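Local coordinates for protein ectoine dioxygenase (Sphingopyxis alaskensis, PDB 4MHU) that catalyses the iron- and 2-oxoglutarate-dependent hydroxylation of L-ectoine to 5-hydroxyectoine, a compatible solute that protects cells against osmotic stress, at residues Y13-R18 against D154-H159; E148-S153 against P220-L225; F101-Q106 against S136-K141. All coordinates share one frame; numbering follows the deposited sequence.

Interaction 1 of 3, residues Y13-R18 against D154-H159; sequences YPSRQR and DFETWH. With FE (Fe (III) ion), chain C.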
loop_
_atom_site.group_PDB
_atom_site.type_symbol
_atom_site.label_atom_id
_atom_site.label_comp_id
_atom_site.label_asym_id
_atom_site.label_seq_id
_atom_site.Cartn_x
_atom_site.Cartn_y
_atom_site.Cartn_z
ATOM N N TYR A 13 -20.390 1.456 -0.978
ATOM C CA TYR A 13 -19.414 2.508 -1.270
ATOM C C TYR A 13 -19.440 2.920 -2.739
ATOM O O TYR A 13 -18.458 2.727 -3.466
ATOM C CB TYR A 13 -18.023 2.022 -0.894
ATOM C CG TYR A 13 -17.836 1.790 0.582
ATOM C CD1 TYR A 13 -17.878 2.848 1.487
ATOM C CD2 TYR A 13 -17.578 0.515 1.074
ATOM C CE1 TYR A 13 -17.689 2.637 2.851
ATOM C CE2 TYR A 13 -17.380 0.292 2.435
ATOM C CZ TYR A 13 -17.433 1.350 3.315
ATOM O OH TYR A 13 -17.247 1.122 4.645
ATOM N N PRO A 14 -20.571 3.499 -3.178
ATOM C CA PRO A 14 -20.783 3.721 -4.587
ATOM C C PRO A 14 -20.041 4.963 -5.018
ATOM O O PRO A 14 -20.062 5.952 -4.310
ATOM C CB PRO A 14 -22.298 3.904 -4.684
ATOM C CG PRO A 14 -22.708 4.459 -3.373
ATOM C CD PRO A 14 -21.657 4.085 -2.366
ATOM N N SER A 15 -19.382 4.878 -6.169
ATOM C CA SER A 15 -18.558 5.950 -6.729
ATOM C C SER A 15 -18.569 5.829 -8.251
ATOM O O SER A 15 -18.842 4.754 -8.784
ATOM C CB SER A 15 -17.124 5.814 -6.197
ATOM O OG SER A 15 -16.281 6.882 -6.585
ATOM N N ARG A 16 -18.281 6.922 -8.957
ATOM C CA ARG A 16 -18.321 6.944 -10.442
ATOM C C ARG A 16 -19.738 6.624 -10.996
ATOM O O ARG A 16 -19.918 5.723 -11.809
ATOM C CB ARG A 16 -17.245 5.995 -11.013
ATOM C CG ARG A 16 -15.849 6.255 -10.447
ATOM C CD ARG A 16 -14.740 5.535 -11.199
ATOM N NE ARG A 16 -13.579 5.238 -10.351
ATOM C CZ ARG A 16 -12.543 4.477 -10.705
ATOM N NH1 ARG A 16 -12.481 3.914 -11.904
ATOM N NH2 ARG A 16 -11.539 4.274 -9.860
ATOM N N GLN A 17 -20.742 7.355 -10.516
ATOM C CA GLN A 17 -22.150 7.109 -10.880
ATOM C C GLN A 17 -22.921 8.421 -11.016
ATOM O O GLN A 17 -23.597 8.645 -12.012
ATOM C CB GLN A 17 -22.830 6.207 -9.853
ATOM C CG GLN A 17 -22.434 4.750 -9.970
ATOM C CD GLN A 17 -23.006 3.892 -8.853
ATOM O OE1 GLN A 17 -23.747 4.368 -7.996
ATOM N NE2 GLN A 17 -22.648 2.617 -8.852
ATOM N N ARG A 18 -22.830 9.269 -9.996
ATOM C CA ARG A 18 -23.319 10.639 -10.070
ATOM C C ARG A 18 -22.306 11.500 -10.858
ATOM O O ARG A 18 -21.206 11.045 -11.200
ATOM C CB ARG A 18 -23.563 11.195 -8.647
ATOM N N ASP A 154 -6.659 4.324 -2.649
ATOM C CA ASP A 154 -6.583 2.974 -3.199
ATOM C C ASP A 154 -7.938 2.300 -3.183
ATOM O O ASP A 154 -8.375 1.798 -4.196
ATOM C CB ASP A 154 -5.540 2.126 -2.477
ATOM C CG ASP A 154 -4.115 2.644 -2.685
ATOM O OD1 ASP A 154 -3.937 3.516 -3.563
ATOM O OD2 ASP A 154 -3.174 2.185 -1.982
ATOM N N PHE A 155 -8.637 2.349 -2.072
ATOM C CA PHE A 155 -9.888 1.587 -1.961
ATOM C C PHE A 155 -10.936 1.957 -3.002
ATOM O O PHE A 155 -11.682 1.101 -3.491
ATOM C CB PHE A 155 -10.517 1.772 -0.582
ATOM C CG PHE A 155 -11.806 1.034 -0.415
ATOM C CD1 PHE A 155 -11.820 -0.350 -0.370
ATOM C CD2 PHE A 155 -13.004 1.709 -0.338
ATOM C CE1 PHE A 155 -13.007 -1.047 -0.231
ATOM C CE2 PHE A 155 -14.196 1.026 -0.185
ATOM C CZ PHE A 155 -14.202 -0.355 -0.133
ATOM N N GLU A 156 -11.023 3.240 -3.321
ATOM C CA GLU A 156 -12.017 3.699 -4.287
ATOM C C GLU A 156 -11.823 2.945 -5.593
ATOM O O GLU A 156 -12.796 2.530 -6.206
ATOM C CB GLU A 156 -11.943 5.226 -4.492
ATOM C CG GLU A 156 -13.091 5.813 -5.308
ATOM C CD GLU A 156 -12.878 5.720 -6.815
ATOM O OE1 GLU A 156 -11.798 5.268 -7.239
ATOM O OE2 GLU A 156 -13.793 6.092 -7.581
ATOM N N THR A 157 -10.575 2.740 -5.998
ATOM C CA THR A 157 -10.287 1.926 -7.197
ATOM C C THR A 157 -10.492 0.447 -6.946
ATOM O O THR A 157 -11.026 -0.253 -7.785
ATOM C CB THR A 157 -8.862 2.152 -7.725
ATOM O OG1 THR A 157 -8.765 3.473 -8.233
ATOM C CG2 THR A 157 -8.520 1.218 -8.854
ATOM N N TRP A 158 -10.052 -0.042 -5.796
ATOM C CA TRP A 158 -10.124 -1.478 -5.529
ATOM C C TRP A 158 -11.574 -1.908 -5.519
ATOM O O TRP A 158 -11.919 -2.946 -6.062
ATOM C CB TRP A 158 -9.380 -1.845 -4.236
ATOM C CG TRP A 158 -7.880 -1.643 -4.343
ATOM C CD1 TRP A 158 -7.149 -1.535 -5.499
ATOM C CD2 TRP A 158 -6.939 -1.542 -3.273
ATOM N NE1 TRP A 158 -5.814 -1.366 -5.210
ATOM C CE2 TRP A 158 -5.655 -1.371 -3.852
ATOM C CE3 TRP A 158 -7.046 -1.559 -1.878
ATOM C CZ2 TRP A 158 -4.493 -1.233 -3.085
ATOM C CZ3 TRP A 158 -5.871 -1.428 -1.107
ATOM C CH2 TRP A 158 -4.627 -1.254 -1.718
ATOM N N HIS A 159 -12.425 -1.064 -4.963
ATOM C CA HIS A 159 -13.867 -1.310 -4.947
ATOM C C HIS A 159 -14.399 -1.285 -6.354
ATOM O O HIS A 159 -14.884 -2.278 -6.856
ATOM C CB HIS A 159 -14.560 -0.228 -4.121
ATOM C CG HIS A 159 -16.005 -0.483 -3.870
ATOM N ND1 HIS A 159 -16.456 -1.555 -3.126
ATOM C CD2 HIS A 159 -17.103 0.226 -4.218
ATOM C CE1 HIS A 159 -17.775 -1.515 -3.064
ATOM N NE2 HIS A 159 -18.192 -0.444 -3.714
HETATM FE FE FE C . -1.400 3.966 -3.859
#

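Interaction 2 of 3, residues E148-S153 against P220-L225; sequences EFYWHS and PDEESL. With FE (Fe (III) ion), chain C.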
loop_
_atom_site.group_PDB
_atom_site.type_symbol
_atom_site.label_atom_id
_atom_site.label_comp_id
_atom_site.label_asym_id
_atom_site.label_seq_id
_atom_site.Cartn_x
_atom_site.Cartn_y
_atom_site.Cartn_z
ATOM N N GLU A 148 5.439 12.667 -10.136
ATOM C CA GLU A 148 4.457 12.754 -9.084
ATOM C C GLU A 148 3.439 11.634 -9.263
ATOM O O GLU A 148 3.142 11.236 -10.377
ATOM C CB GLU A 148 3.760 14.127 -9.110
ATOM C CG GLU A 148 2.655 14.341 -10.152
ATOM C CD GLU A 148 3.135 14.267 -11.593
ATOM O OE1 GLU A 148 4.282 14.697 -11.868
ATOM O OE2 GLU A 148 2.367 13.773 -12.460
ATOM N N PHE A 149 2.936 11.106 -8.154
ATOM C CA PHE A 149 1.711 10.322 -8.148
ATOM C C PHE A 149 0.649 11.209 -7.456
ATOM O O PHE A 149 0.838 11.683 -6.349
ATOM C CB PHE A 149 1.959 8.963 -7.469
ATOM C CG PHE A 149 3.093 8.184 -8.095
ATOM C CD1 PHE A 149 2.916 7.531 -9.318
ATOM C CD2 PHE A 149 4.362 8.156 -7.504
ATOM C CE1 PHE A 149 3.979 6.849 -9.921
ATOM C CE2 PHE A 149 5.428 7.473 -8.103
ATOM C CZ PHE A 149 5.234 6.822 -9.312
ATOM N N TYR A 150 -0.444 11.495 -8.148
ATOM C CA TYR A 150 -1.451 12.430 -7.650
ATOM C C TYR A 150 -2.301 11.765 -6.599
ATOM O O TYR A 150 -2.440 10.548 -6.594
ATOM C CB TYR A 150 -2.367 12.894 -8.802
ATOM C CG TYR A 150 -3.236 14.095 -8.474
ATOM C CD1 TYR A 150 -2.701 15.361 -8.418
ATOM C CD2 TYR A 150 -4.613 13.950 -8.229
ATOM C CE1 TYR A 150 -3.484 16.458 -8.139
ATOM C CE2 TYR A 150 -5.413 15.055 -7.971
ATOM C CZ TYR A 150 -4.839 16.298 -7.937
ATOM O OH TYR A 150 -5.610 17.400 -7.657
ATOM N N TRP A 151 -2.924 12.592 -5.771
ATOM C CA TRP A 151 -3.778 12.152 -4.663
ATOM C C TRP A 151 -4.848 11.162 -5.106
ATOM O O TRP A 151 -5.524 11.411 -6.095
ATOM C CB TRP A 151 -4.504 13.342 -4.045
ATOM C CG TRP A 151 -3.661 14.372 -3.573
ATOM C CD1 TRP A 151 -3.369 15.550 -4.201
ATOM C CD2 TRP A 151 -2.964 14.388 -2.328
ATOM N NE1 TRP A 151 -2.508 16.299 -3.418
ATOM C CE2 TRP A 151 -2.247 15.603 -2.263
ATOM C CE3 TRP A 151 -2.861 13.490 -1.272
ATOM C CZ2 TRP A 151 -1.442 15.933 -1.172
ATOM C CZ3 TRP A 151 -2.063 13.821 -0.187
ATOM C CH2 TRP A 151 -1.372 15.027 -0.139
ATOM N N HIS A 152 -4.996 10.069 -4.350
ATOM C CA HIS A 152 -6.007 9.049 -4.614
ATOM C C HIS A 152 -6.233 8.177 -3.398
ATOM O O HIS A 152 -5.360 8.039 -2.542
ATOM C CB HIS A 152 -5.585 8.140 -5.771
ATOM C CG HIS A 152 -4.392 7.272 -5.468
ATOM N ND1 HIS A 152 -3.100 7.763 -5.403
ATOM C CD2 HIS A 152 -4.294 5.938 -5.247
ATOM C CE1 HIS A 152 -2.262 6.766 -5.150
ATOM N NE2 HIS A 152 -2.960 5.648 -5.051
ATOM N N SER A 153 -7.413 7.572 -3.338
ATOM C CA SER A 153 -7.660 6.510 -2.386
ATOM C C SER A 153 -7.630 5.140 -3.027
ATOM O O SER A 153 -8.520 4.798 -3.808
ATOM C CB SER A 153 -9.009 6.679 -1.727
ATOM O OG SER A 153 -9.202 5.592 -0.851
ATOM N N PRO A 220 -9.763 12.086 -7.478
ATOM C CA PRO A 220 -10.549 12.951 -6.589
ATOM C C PRO A 220 -10.518 14.360 -7.119
ATOM O O PRO A 220 -9.708 14.633 -7.970
ATOM C CB PRO A 220 -9.832 12.850 -5.234
ATOM C CG PRO A 220 -8.519 12.174 -5.510
ATOM C CD PRO A 220 -8.650 11.417 -6.800
ATOM N N ASP A 221 -11.341 15.256 -6.583
ATOM C CA ASP A 221 -11.472 16.613 -7.122
ATOM C C ASP A 221 -10.845 17.628 -6.222
ATOM O O ASP A 221 -10.804 17.425 -4.997
ATOM C CB ASP A 221 -12.948 16.974 -7.318
ATOM C CG ASP A 221 -13.694 17.168 -5.999
ATOM O OD1 ASP A 221 -13.724 18.322 -5.504
ATOM O OD2 ASP A 221 -14.259 16.168 -5.476
ATOM N N GLU A 222 -10.414 18.747 -6.810
ATOM C CA GLU A 222 -9.659 19.773 -6.066
ATOM C C GLU A 222 -10.340 20.303 -4.795
ATOM O O GLU A 222 -9.673 20.506 -3.757
ATOM C CB GLU A 222 -9.267 20.948 -6.969
ATOM C CG GLU A 222 -8.189 20.653 -8.030
ATOM C CD GLU A 222 -7.802 21.905 -8.822
ATOM O OE1 GLU A 222 -8.260 23.009 -8.443
ATOM O OE2 GLU A 222 -7.039 21.815 -9.821
ATOM N N GLU A 223 -11.648 20.541 -4.847
ATOM C CA GLU A 223 -12.301 21.232 -3.719
ATOM C C GLU A 223 -12.381 20.297 -2.525
ATOM O O GLU A 223 -12.149 20.703 -1.385
ATOM C CB GLU A 223 -13.690 21.768 -4.077
ATOM C CG GLU A 223 -13.685 22.880 -5.126
ATOM C CD GLU A 223 -14.276 22.449 -6.475
ATOM O OE1 GLU A 223 -13.762 21.475 -7.091
ATOM O OE2 GLU A 223 -15.270 23.091 -6.911
ATOM N N SER A 224 -12.706 19.041 -2.797
ATOM C CA SER A 224 -12.752 18.037 -1.769
ATOM C C SER A 224 -11.356 17.891 -1.175
ATOM O O SER A 224 -11.185 17.921 0.052
ATOM C CB SER A 224 -13.169 16.707 -2.364
ATOM O OG SER A 224 -14.389 16.794 -3.049
ATOM N N LEU A 225 -10.357 17.720 -2.044
ATOM C CA LEU A 225 -8.997 17.595 -1.559
ATOM C C LEU A 225 -8.604 18.761 -0.645
ATOM O O LEU A 225 -8.059 18.569 0.451
ATOM C CB LEU A 225 -8.058 17.505 -2.732
ATOM C CG LEU A 225 -8.048 16.113 -3.353
ATOM C CD1 LEU A 225 -7.143 16.092 -4.576
ATOM C CD2 LEU A 225 -7.602 15.064 -2.337
HETATM FE FE FE C . -1.400 3.966 -3.859
#

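Interaction 3 of 3, residues F101-Q106 against S136-K141; sequences FEIHAQ and SRLNYK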
loop_
_atom_site.group_PDB
_atom_site.type_symbol
_atom_site.label_atom_id
_atom_site.label_comp_id
_atom_site.label_asym_id
_atom_site.label_seq_id
_atom_site.Cartn_x
_atom_site.Cartn_y
_atom_site.Cartn_z
ATOM N N PHE A 101 5.032 -5.674 -10.775
ATOM C CA PHE A 101 3.933 -6.299 -10.014
ATOM C C PHE A 101 4.155 -7.797 -9.686
ATOM O O PHE A 101 5.071 -8.458 -10.202
ATOM C CB PHE A 101 2.616 -6.143 -10.737
ATOM C CG PHE A 101 2.183 -4.739 -10.876
ATOM C CD1 PHE A 101 1.243 -4.213 -10.023
ATOM C CD2 PHE A 101 2.710 -3.931 -11.874
ATOM C CE1 PHE A 101 0.829 -2.885 -10.157
ATOM C CE2 PHE A 101 2.289 -2.615 -12.021
ATOM C CZ PHE A 101 1.354 -2.087 -11.153
ATOM N N GLU A 102 3.335 -8.291 -8.771
ATOM C CA GLU A 102 3.330 -9.681 -8.351
ATOM C C GLU A 102 4.684 -10.221 -7.982
ATOM O O GLU A 102 4.908 -11.419 -8.132
ATOM C CB GLU A 102 2.695 -10.573 -9.429
ATOM C CG GLU A 102 1.180 -10.444 -9.519
ATOM C CD GLU A 102 0.440 -11.314 -8.508
ATOM O OE1 GLU A 102 0.432 -12.549 -8.676
ATOM O OE2 GLU A 102 -0.169 -10.761 -7.556
ATOM N N ILE A 103 5.568 -9.358 -7.473
ATOM C CA ILE A 103 6.836 -9.812 -6.875
ATOM C C ILE A 103 6.670 -10.821 -5.795
ATOM O O ILE A 103 7.598 -11.571 -5.535
ATOM C CB ILE A 103 7.656 -8.713 -6.154
ATOM C CG1 ILE A 103 6.725 -7.760 -5.415
ATOM C CG2 ILE A 103 8.639 -8.053 -7.117
ATOM C CD1 ILE A 103 7.442 -6.878 -4.416
ATOM N N HIS A 104 5.541 -10.818 -5.102
ATOM C CA HIS A 104 5.408 -11.800 -4.038
ATOM C C HIS A 104 5.346 -13.230 -4.572
ATOM O O HIS A 104 5.833 -14.146 -3.903
ATOM C CB HIS A 104 4.259 -11.470 -3.099
ATOM C CG HIS A 104 2.905 -11.789 -3.631
ATOM N ND1 HIS A 104 2.253 -10.980 -4.537
ATOM C CD2 HIS A 104 2.036 -12.772 -3.307
ATOM C CE1 HIS A 104 1.051 -11.471 -4.773
ATOM N NE2 HIS A 104 0.895 -12.561 -4.043
ATOM N N ALA A 105 4.795 -13.395 -5.780
ATOM C CA ALA A 105 4.752 -14.692 -6.472
ATOM C C ALA A 105 6.042 -14.992 -7.249
ATOM O O ALA A 105 6.461 -16.139 -7.331
ATOM C CB ALA A 105 3.564 -14.751 -7.419
ATOM N N GLN A 106 6.667 -13.964 -7.806
ATOM C CA GLN A 106 7.848 -14.128 -8.657
ATOM C C GLN A 106 9.179 -14.098 -7.906
ATOM O O GLN A 106 10.223 -14.385 -8.490
ATOM C CB GLN A 106 7.874 -13.019 -9.719
ATOM C CG GLN A 106 6.557 -12.865 -10.462
ATOM C CD GLN A 106 6.655 -11.896 -11.611
ATOM O OE1 GLN A 106 5.933 -10.885 -11.665
ATOM N NE2 GLN A 106 7.542 -12.194 -12.549
ATOM N N SER A 136 1.125 -6.831 -4.906
ATOM C CA SER A 136 2.455 -6.469 -4.467
ATOM C C SER A 136 3.202 -5.705 -5.565
ATOM O O SER A 136 2.907 -5.854 -6.746
ATOM C CB SER A 136 3.202 -7.718 -4.011
ATOM O OG SER A 136 3.653 -8.501 -5.101
ATOM N N ARG A 137 4.133 -4.838 -5.174
ATOM C CA ARG A 137 4.999 -4.146 -6.132
ATOM C C ARG A 137 6.396 -3.982 -5.609
ATOM O O ARG A 137 6.588 -3.645 -4.443
ATOM C CB ARG A 137 4.538 -2.731 -6.393
ATOM C CG ARG A 137 3.155 -2.560 -6.915
ATOM C CD ARG A 137 2.731 -1.129 -6.674
ATOM N NE ARG A 137 3.170 -0.279 -7.765
ATOM C CZ ARG A 137 2.365 0.543 -8.424
ATOM N NH1 ARG A 137 1.077 0.647 -8.091
ATOM N NH2 ARG A 137 2.850 1.266 -9.425
ATOM N N LEU A 138 7.375 -4.137 -6.484
ATOM C CA LEU A 138 8.675 -3.563 -6.230
ATOM C C LEU A 138 8.788 -2.304 -7.086
ATOM O O LEU A 138 8.567 -2.377 -8.298
ATOM C CB LEU A 138 9.748 -4.564 -6.541
ATOM C CG LEU A 138 11.165 -4.057 -6.557
ATOM C CD1 LEU A 138 11.548 -3.384 -5.253
ATOM C CD2 LEU A 138 12.054 -5.258 -6.814
ATOM N N ASN A 139 9.102 -1.163 -6.440
ATOM C CA ASN A 139 9.131 0.178 -7.068
ATOM C C ASN A 139 10.474 0.878 -6.997
ATOM O O ASN A 139 11.126 0.912 -5.945
ATOM C CB ASN A 139 8.153 1.131 -6.401
ATOM C CG ASN A 139 6.726 0.707 -6.562
ATOM O OD1 ASN A 139 6.025 0.495 -5.579
ATOM N ND2 ASN A 139 6.286 0.555 -7.805
ATOM N N TYR A 140 10.852 1.455 -8.136
ATOM C CA TYR A 140 12.035 2.269 -8.271
ATOM C C TYR A 140 11.676 3.579 -8.959
ATOM O O TYR A 140 11.410 3.588 -10.142
ATOM C CB TYR A 140 13.065 1.524 -9.098
ATOM C CG TYR A 140 14.380 2.263 -9.258
ATOM C CD1 TYR A 140 14.661 2.966 -10.420
ATOM C CD2 TYR A 140 15.342 2.239 -8.261
ATOM C CE1 TYR A 140 15.858 3.631 -10.585
ATOM C CE2 TYR A 140 16.544 2.903 -8.423
ATOM C CZ TYR A 140 16.781 3.599 -9.590
ATOM O OH TYR A 140 17.960 4.258 -9.778
ATOM N N LYS A 141 11.641 4.669 -8.198
ATOM C CA LYS A 141 11.575 6.022 -8.750
ATOM C C LYS A 141 13.021 6.596 -8.779
ATOM O O LYS A 141 13.626 6.833 -7.736
ATOM C CB LYS A 141 10.611 6.893 -7.920
ATOM C CG LYS A 141 10.710 8.413 -8.193
ATOM C CD LYS A 141 10.437 9.302 -6.970
ATOM C CE LYS A 141 8.974 9.712 -6.839
ATOM N NZ LYS A 141 8.711 10.423 -5.559
#

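Interaction 1 of 3, residues Y13-R18 against D154-H159
OE2 of E156 is gripped by two donors from the N-terminal loop 13-18. The hydroxyl OG of S15 gives its hydrogen to the anti lone pair of E156 OE2 over 2.8 Å, and NE of R16 reaches the syn lone pair of the same oxygen at 2.9 Å. The other carboxylate oxygen, E156 OE1, receives NH2 of R16 at 2.8 Å, which completes a side-on, bidentate salt bridge. Both bonds are close to straight, and the guanidinium and carboxylate planes lie only 22° apart. The glutamate chain is bent at chi2 (-84°), which turns its carboxylate off the helix flank toward the loop. R16 comes to it as an extended chain from CG to NE, and its NH1 has a second anionic partner in E161, farther along the same helix.

At Y13, two residues before S15, the contact becomes aromatic. The edge of F155, led by CE2, is directed at the face of Y13 in an offset edge-to-face pair, with planes at 89° and centroids 5.3 Å apart. CB of Y13 sits over one face of the H159 imidazole, 4.0 Å from its centroid, in a CH-pi contact. Polar ends are held from outside: Y13 OH by D28 and the backbone of L27, H159 ND1 by the carbonyl of M164 and H159 NE2 by D11.

Helix 154-162 starts at the iron, where D154 OD1 is a ligand at 2.6 Å, and it carries W158, a residue that helps to hold ectoine in place. The loop packs on the flank carrying F155, E156 and H159, whereas D154 and W158 of the same helix face the active site. Pairing the carboxylate of this buried glutamate with an arginine and a hydroxyl probably offsets the cost of burying its charge and favours its ionised form.

Interaction 2 of 3, residues E148-S153 against P220-L225
The iron-bearing strand 149-153 of this cupin-clan dioxygenase, whose H152 and the following D154 supply the His-X-Asp part of the facial triad, packs here against the start of helix 222-232. No hydrogen bond crosses the contact, which rests on P220 and L225 meeting W151 and Y150. CG of P220 lies against the backbone carbonyl O of W151, and its CD is beside the same oxygen. Replacing this proline by glycine would probably leave a gap beside that carbonyl and give the approach to the helix more freedom to turn.

L225 divides its branches: CD1 comes to within 3.8 Å of W151 CD1 and 3.7 Å of Y150 OH, while CD2 lies 3.9 Å from W151 CB. The phenol of Y150 swings out toward the helix because its CG is anti to the backbone N (chi1 -167°), and W151 CD1 sits over the centre of its ring. Behind the helix start, D221 acts as N-cap, its OD1 accepting from S224 N at 3.0 Å and its OD2 from S224 OG.

The side chain of H152 leaves the backbone on the side away from 220-225, and its ring reaches the iron. NE2 of H152 binds the metal at 2.6 Å, and the other ring nitrogen, H152 ND1, donates to Y150 O at 3.1 Å, in the plane of that carbonyl, which fixes the rotation of the imidazole.

Interaction 3 of 3, residues F101-Q106 against S136-K141
Antiparallel to strand 131-141, the end of strand 97-101 brings F101 opposite R137 as a non-hydrogen-bonded pair, CA to CA 4.6 Å, before the chain turns at E102 into helix 103-106. E102 N gives a weak bond to S136 O, 3.2 Å long.

The side chains of F101 and R137 run side by side on one face of the sheet. The arginine chain bends at chi3 (86°), and CZ of F101 lies over the centre of one guanidinium face, 3.9 Å from R137 CZ, with the two planes 39° apart. Where the helix begins, S136 OG meets the imidazole edge of H104, in the ring plane, in a hydrogen bond of 2.9 Å between S136 OG and H104 ND1. I103 lies across L138, its CG2 being 3.7 Å from L138 CB, and L138 is also packed by helix 63-77. The buried carboxylate of E102 makes a salt bridge with R294.

The turn closes the end of strand 97-101 in the major sheet of the double-stranded beta-helix fold of this PhyH enzyme, where strand 131-141 carries the ectoine-binding Q135 just before S136 and ends at K141, which binds 2-oxoglutarate.

Interactions 1 and 2 adjoin in sequence, since strand 149-153 runs directly into helix 154-162, and their centres are about 14 Å apart. The iron ligands H152 and D154 lie on either side of that junction, so both contacts touch the metal. Along the chain their segments alternate: the N-terminal loop 13-18 closes on 154-159, while 220-225 closes on 148-153. Interaction 3, nested between the segments of interaction 1 and ending before interaction 2 begins, has its centre about 24 Å from each. It lies in the larger sheet. Together they lie round the active site: interactions 1 and 2 include iron ligands, with W158 on the same helix as D154, and the strand of interaction 3 carries Q135 and K141.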